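Local coordinates for NADPH-ferredoxin reductase FprA (Mycobacterium tuberculosis, PDB 1LQT), which probably transfers electrons between NADPH and ferredoxin through a bound FAD, and may supply electrons to cytochrome P450 systems, at residues V88-L93 with V327-L332; D219-V224 with G263-V268. All blocks are in the same frame, centred on the assembly; numbering follows the deposited sequence.

The two contacts lie on opposite sides of the centre of this monomer, their own centres 47 Å apart and their nearest atoms about 28 Å apart, so they never touch. Contact 1 packs the start of helix 90-96 against a loop beside FAD; the side chain of Thr-329 is about 5 Å from the cofactor. Contact 2 pairs two strands at the border of the parallel sheet on the NADP side, with the side chain of Met-267 about 12 Å from the bound 4-oxo-NADP derivative. In sequence, both strands of contact 2 fall between 88-93 and 327-332, the chain returning to the FAD side afterwards.

Contact 1: V88-L93 with V327-L332; sequences VQPGEL and VPTPGL
The ring of Pro-90 meets the Thr-329 to Leu-332 turn. Its CG lies 3.1 Å from Pro-330 O and 4.0 Å from the methyl CG2 of Thr-329, while Pro-90 CD is also close to that carbonyl oxygen. From Leu-332, branch CD2 comes to 4.0 Å from Pro-90 CB, an apolar touch. Gln-89 adds a looser touch to one side, its OE1 3.9 Å from Pro-330 CB, with the two side chains crossing at about a right angle. No hydrogen bond joins the segments.

Two local structures set these groups in place. Thr-329 to Leu-332 form a type II beta turn, closed by Leu-332 N on Thr-329 O (3.1 Å); Gly-331, at phi 94°, takes the position in this turn that favours glycine, and its CA is 5.9 Å from that of Pro-90, the nearest CA pair of the two segments. The Thr-329 methyl faces the proline because CG2 stands anti to the backbone N (chi1 -63° for OG1). Across from the turn, Gln-89 is the N-cap residue of helix 90-96, and its O accepts from both Glu-92 N and Leu-93 N. Glu-92 OE1 in return takes the amide of Gln-89 at 2.9 Å, from above the carboxylate plane, and also forms a salt bridge with Arg-413. The bent Gln-89 chain is held by NE2 on Gly-85 O.

Tyr-102 and Glu-354, on neighbouring strands of the sheet, touch both Pro-90 and Leu-332. This is a helix N-terminus, opened by proline at its first turn, packed on a beta turn at the border of the FAD-binding, Rossmann-like domain.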
loop_
_atom_site.group_PDB
_atom_site.type_symbol
_atom_site.label_atom_id
_atom_site.label_comp_id
_atom_site.label_asym_id
_atom_site.label_seq_id
_atom_site.Cartn_x
_atom_site.Cartn_y
_atom_site.Cartn_z
ATOM N N VAL A 88 -11.121 -13.482 15.574
ATOM C CA VAL A 88 -10.873 -13.021 16.937
ATOM C C VAL A 88 -11.121 -11.529 16.964
ATOM O O VAL A 88 -10.997 -10.858 15.933
ATOM C CB VAL A 88 -9.438 -13.340 17.436
ATOM C CG1 VAL A 88 -9.185 -14.863 17.395
ATOM C CG2 VAL A 88 -8.395 -12.591 16.638
ATOM N N GLN A 89 -11.463 -11.008 18.135
ATOM C CA GLN A 89 -11.834 -9.607 18.274
ATOM C C GLN A 89 -10.811 -8.855 19.102
ATOM O O GLN A 89 -10.151 -9.431 19.974
ATOM C CB GLN A 89 -13.202 -9.481 18.965
ATOM C CG GLN A 89 -14.308 -10.184 18.272
ATOM C CD GLN A 89 -14.536 -9.681 16.873
ATOM O OE1 GLN A 89 -14.479 -8.466 16.609
ATOM N NE2 GLN A 89 -14.804 -10.595 15.975
ATOM N N PRO A 90 -10.685 -7.549 18.892
ATOM C CA PRO A 90 -9.774 -6.749 19.703
ATOM C C PRO A 90 -9.940 -6.966 21.211
ATOM O O PRO A 90 -8.945 -7.084 21.915
ATOM C CB PRO A 90 -10.072 -5.309 19.257
ATOM C CG PRO A 90 -10.378 -5.507 17.800
ATOM C CD PRO A 90 -11.249 -6.737 17.783
ATOM N N GLY A 91 -11.179 -6.980 21.707
ATOM C CA GLY A 91 -11.405 -7.144 23.128
ATOM C C GLY A 91 -10.983 -8.480 23.657
ATOM O O GLY A 91 -10.804 -8.622 24.866
ATOM N N GLU A 92 -10.865 -9.465 22.792
ATOM C CA GLU A 92 -10.374 -10.778 23.161
ATOM C C GLU A 92 -8.858 -10.776 23.213
ATOM O O GLU A 92 -8.242 -11.380 24.090
ATOM C CB GLU A 92 -10.887 -11.823 22.202
ATOM C CG GLU A 92 -12.390 -11.970 22.234
ATOM C CD GLU A 92 -12.972 -12.816 21.139
ATOM O OE1 GLU A 92 -12.364 -12.934 20.063
ATOM O OE2 GLU A 92 -14.068 -13.366 21.398
ATOM N N LEU A 93 -8.228 -10.144 22.222
ATOM C CA LEU A 93 -6.776 -10.041 22.227
ATOM C C LEU A 93 -6.299 -9.250 23.418
ATOM O O LEU A 93 -5.263 -9.573 24.003
ATOM C CB LEU A 93 -6.274 -9.363 20.936
ATOM C CG LEU A 93 -6.476 -10.203 19.692
ATOM C CD1 LEU A 93 -6.120 -9.376 18.451
ATOM C CD2 LEU A 93 -5.652 -11.463 19.736
ATOM N N VAL A 327 -9.600 1.243 7.106
ATOM C CA VAL A 327 -10.895 0.665 7.313
ATOM C C VAL A 327 -11.085 0.527 8.825
ATOM O O VAL A 327 -10.174 0.117 9.502
ATOM C CB VAL A 327 -10.958 -0.720 6.630
ATOM C CG1 VAL A 327 -12.223 -1.470 6.940
ATOM C CG2 VAL A 327 -10.753 -0.561 5.111
ATOM N N PRO A 328 -12.262 0.841 9.356
ATOM C CA PRO A 328 -12.491 0.658 10.790
ATOM C C PRO A 328 -12.355 -0.807 11.189
ATOM O O PRO A 328 -12.760 -1.712 10.469
ATOM C CB PRO A 328 -13.931 1.119 10.996
ATOM C CG PRO A 328 -14.421 1.612 9.710
ATOM C CD PRO A 328 -13.440 1.375 8.656
ATOM N N THR A 329 -11.808 -1.036 12.372
ATOM C CA THR A 329 -11.724 -2.368 12.958
ATOM C C THR A 329 -12.739 -2.418 14.067
ATOM O O THR A 329 -12.736 -1.542 14.955
ATOM C CB THR A 329 -10.346 -2.572 13.560
ATOM O OG1 THR A 329 -9.357 -2.503 12.532
ATOM C CG2 THR A 329 -10.197 -3.945 14.173
ATOM N N PRO A 330 -13.585 -3.449 14.035
ATOM C CA PRO A 330 -14.585 -3.640 15.085
ATOM C C PRO A 330 -13.948 -3.554 16.486
ATOM O O PRO A 330 -12.945 -4.221 16.653
ATOM C CB PRO A 330 -15.104 -5.054 14.784
ATOM C CG PRO A 330 -14.916 -5.256 13.319
ATOM C CD PRO A 330 -13.654 -4.521 13.025
ATOM N N GLY A 331 -14.456 -2.721 17.406
ATOM C CA GLY A 331 -13.913 -2.650 18.765
ATOM C C GLY A 331 -12.870 -1.591 19.035
ATOM O O GLY A 331 -12.377 -1.440 20.165
ATOM N N LEU A 332 -12.438 -0.897 17.975
ATOM C CA LEU A 332 -11.441 0.143 18.139
ATOM C C LEU A 332 -12.041 1.445 17.614
ATOM O O LEU A 332 -12.845 1.422 16.682
ATOM C CB LEU A 332 -10.197 -0.207 17.331
ATOM C CG LEU A 332 -9.430 -1.478 17.704
ATOM C CD1 LEU A 332 -8.212 -1.642 16.793
ATOM C CD2 LEU A 332 -9.008 -1.447 19.158
#

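Contact 2: D219-V224 with G263-V268; sequences DGVDVV and GHRRMV
Val-221 to Val-224 run parallel to Arg-265 to Val-268, the short strand axes 27° apart, with Val-221 opposite Arg-265 and Val-224 opposite Val-268. Four backbone hydrogen bonds alternate in direction: Arg-265 N to Gly-220 O, Asp-222 N to Arg-265 O, Met-267 N to Asp-222 O, and Val-224 N to Met-267 O, the last at 2.8 Å. Weaker CA-H...O contacts fill in between, such as Val-268 CA to Val-224 O at 3.3 Å.

Polar side chains gather at the start of the strands. Asp-222 lays its carboxylate over one face of the His-264 ring, with OD2 3.5 Å from CG and the planes 19° apart. A water hydrogen-bonds to Asp-222 OD1 and, at 2.6 Å, to His-264 ND1, bridging the two; OD1 also forms a salt bridge with Arg-261. The Arg-265 chain bends at chi3 (-64°) and carries its guanidinium across to the turn at Asp-219 and Gly-220, ahead of strand 221-224; both carbonyl oxygens lie at its edge, NH2 2.9 Å from Asp-219 O and 3.6 Å from Val-221 CG2.

The methyl CG2 of Val-224 packs over one flat face of the charged Arg-266 guanidinium, offset toward its rim and 3.7 Å from NH1; Arg-266 NE forms a salt bridge with Glu-193. Two pairs are apolar: Val-224 CB meets Val-268 CG2 and, on the other side of the sheet, Val-221 CG1 touches Met-267 CB, where Leu-167 of helix 157-167 packs on both.

One of two edge strands, 221-224 is linked to its neighbour 265-270 by a beta-alpha-beta crossover in the parallel sheet of the Rossmann-like NADP-binding domain.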
loop_
_atom_site.group_PDB
_atom_site.type_symbol
_atom_site.label_atom_id
_atom_site.label_comp_id
_atom_site.label_asym_id
_atom_site.label_seq_id
_atom_site.Cartn_x
_atom_site.Cartn_y
_atom_site.Cartn_z
ATOM N N ASP A 219 10.500 0.631 -22.661
ATOM C CA ASP A 219 10.587 0.336 -24.068
ATOM C C ASP A 219 9.221 0.497 -24.725
ATOM O O ASP A 219 8.229 -0.040 -24.237
ATOM C CB ASP A 219 11.045 -1.118 -24.257
ATOM C CG ASP A 219 12.525 -1.322 -24.023
ATOM O OD1 ASP A 219 13.137 -0.677 -23.149
ATOM O OD2 ASP A 219 13.172 -2.168 -24.677
ATOM N N GLY A 220 9.171 1.207 -25.839
ATOM C CA GLY A 220 7.950 1.378 -26.590
ATOM C C GLY A 220 7.031 2.471 -26.110
ATOM O O GLY A 220 5.967 2.679 -26.718
ATOM N N VAL A 221 7.421 3.173 -25.045
ATOM C CA VAL A 221 6.590 4.197 -24.454
ATOM C C VAL A 221 7.304 5.516 -24.472
ATOM O O VAL A 221 8.467 5.621 -24.069
ATOM C CB VAL A 221 6.289 3.873 -22.981
ATOM C CG1 VAL A 221 5.343 4.912 -22.361
ATOM C CG2 VAL A 221 5.715 2.472 -22.872
ATOM N N ASP A 222 6.596 6.528 -24.942
ATOM C CA ASP A 222 7.050 7.903 -24.812
ATOM C C ASP A 222 6.282 8.620 -23.701
ATOM O O ASP A 222 5.042 8.569 -23.601
ATOM C CB ASP A 222 6.839 8.650 -26.080
ATOM C CG ASP A 222 7.786 8.202 -27.198
ATOM O OD1 ASP A 222 8.792 7.497 -26.970
ATOM O OD2 ASP A 222 7.565 8.539 -28.329
ATOM N N VAL A 223 7.040 9.350 -22.918
ATOM C CA VAL A 223 6.477 10.210 -21.884
ATOM C C VAL A 223 6.152 11.546 -22.552
ATOM O O VAL A 223 6.998 12.111 -23.234
ATOM C CB VAL A 223 7.458 10.382 -20.759
ATOM C CG1 VAL A 223 6.889 11.322 -19.715
ATOM C CG2 VAL A 223 7.754 9.053 -20.124
ATOM N N VAL A 224 4.922 12.006 -22.406
ATOM C CA VAL A 224 4.430 13.196 -23.065
ATOM C C VAL A 224 4.056 14.222 -22.009
ATOM O O VAL A 224 3.147 14.009 -21.219
ATOM C CB VAL A 224 3.208 12.882 -23.943
ATOM C CG1 VAL A 224 2.692 14.160 -24.566
ATOM C CG2 VAL A 224 3.533 11.849 -24.994
ATOM N N GLY A 263 3.326 6.475 -33.411
ATOM C CA GLY A 263 3.622 5.054 -33.411
ATOM C C GLY A 263 4.012 4.457 -32.083
ATOM O O GLY A 263 4.251 3.269 -31.982
ATOM N N HIS A 264 4.095 5.258 -31.050
ATOM C CA HIS A 264 4.530 4.790 -29.750
ATOM C C HIS A 264 3.368 4.807 -28.791
ATOM O O HIS A 264 2.408 5.523 -28.980
ATOM C CB HIS A 264 5.658 5.710 -29.266
ATOM C CG HIS A 264 6.867 5.664 -30.141
ATOM N ND1 HIS A 264 8.024 5.023 -29.766
ATOM C CD2 HIS A 264 7.088 6.147 -31.387
ATOM C CE1 HIS A 264 8.912 5.112 -30.742
ATOM N NE2 HIS A 264 8.367 5.789 -31.740
ATOM N N ARG A 265 3.442 3.987 -27.763
ATOM C CA ARG A 265 2.489 4.118 -26.682
ATOM C C ARG A 265 2.856 5.397 -25.919
ATOM O O ARG A 265 3.998 5.825 -25.957
ATOM C CB ARG A 265 2.493 2.879 -25.795
ATOM C CG ARG A 265 2.090 1.589 -26.544
ATOM C CD ARG A 265 2.157 0.331 -25.619
ATOM N NE ARG A 265 3.552 0.146 -25.227
ATOM C CZ ARG A 265 4.088 -0.838 -24.506
ATOM N NH1 ARG A 265 3.314 -1.808 -23.993
ATOM N NH2 ARG A 265 5.426 -0.824 -24.284
ATOM N N ARG A 266 1.871 6.006 -25.261
ATOM C CA ARG A 266 2.060 7.330 -24.653
ATOM C C ARG A 266 1.647 7.344 -23.178
ATOM O O ARG A 266 0.573 6.886 -22.853
ATOM C CB ARG A 266 1.205 8.374 -25.387
ATOM C CG ARG A 266 1.647 8.673 -26.810
ATOM C CD ARG A 266 0.549 9.335 -27.659
ATOM N NE ARG A 266 -0.026 10.557 -27.090
ATOM C CZ ARG A 266 0.394 11.793 -27.314
ATOM N NH1 ARG A 266 1.460 11.998 -28.051
ATOM N NH2 ARG A 266 -0.262 12.818 -26.782
ATOM N N MET A 267 2.489 7.958 -22.350
ATOM C CA MET A 267 2.171 8.269 -20.973
ATOM C C MET A 267 2.145 9.780 -20.884
ATOM O O MET A 267 3.188 10.409 -20.930
ATOM C CB MET A 267 3.209 7.685 -20.029
ATOM C CG MET A 267 2.801 7.824 -18.584
ATOM S SD MET A 267 4.060 7.239 -17.429
ATOM C CE MET A 267 4.103 5.488 -17.797
ATOM N N VAL A 268 0.951 10.351 -20.771
ATOM C CA VAL A 268 0.743 11.794 -20.844
ATOM C C VAL A 268 0.484 12.354 -19.453
ATOM O O VAL A 268 -0.335 11.809 -18.711
ATOM C CB VAL A 268 -0.501 12.099 -21.726
ATOM C CG1 VAL A 268 -0.758 13.586 -21.804
ATOM C CG2 VAL A 268 -0.370 11.508 -23.111
HETATM O O HOH W 1 8.812 4.583 -27.345
#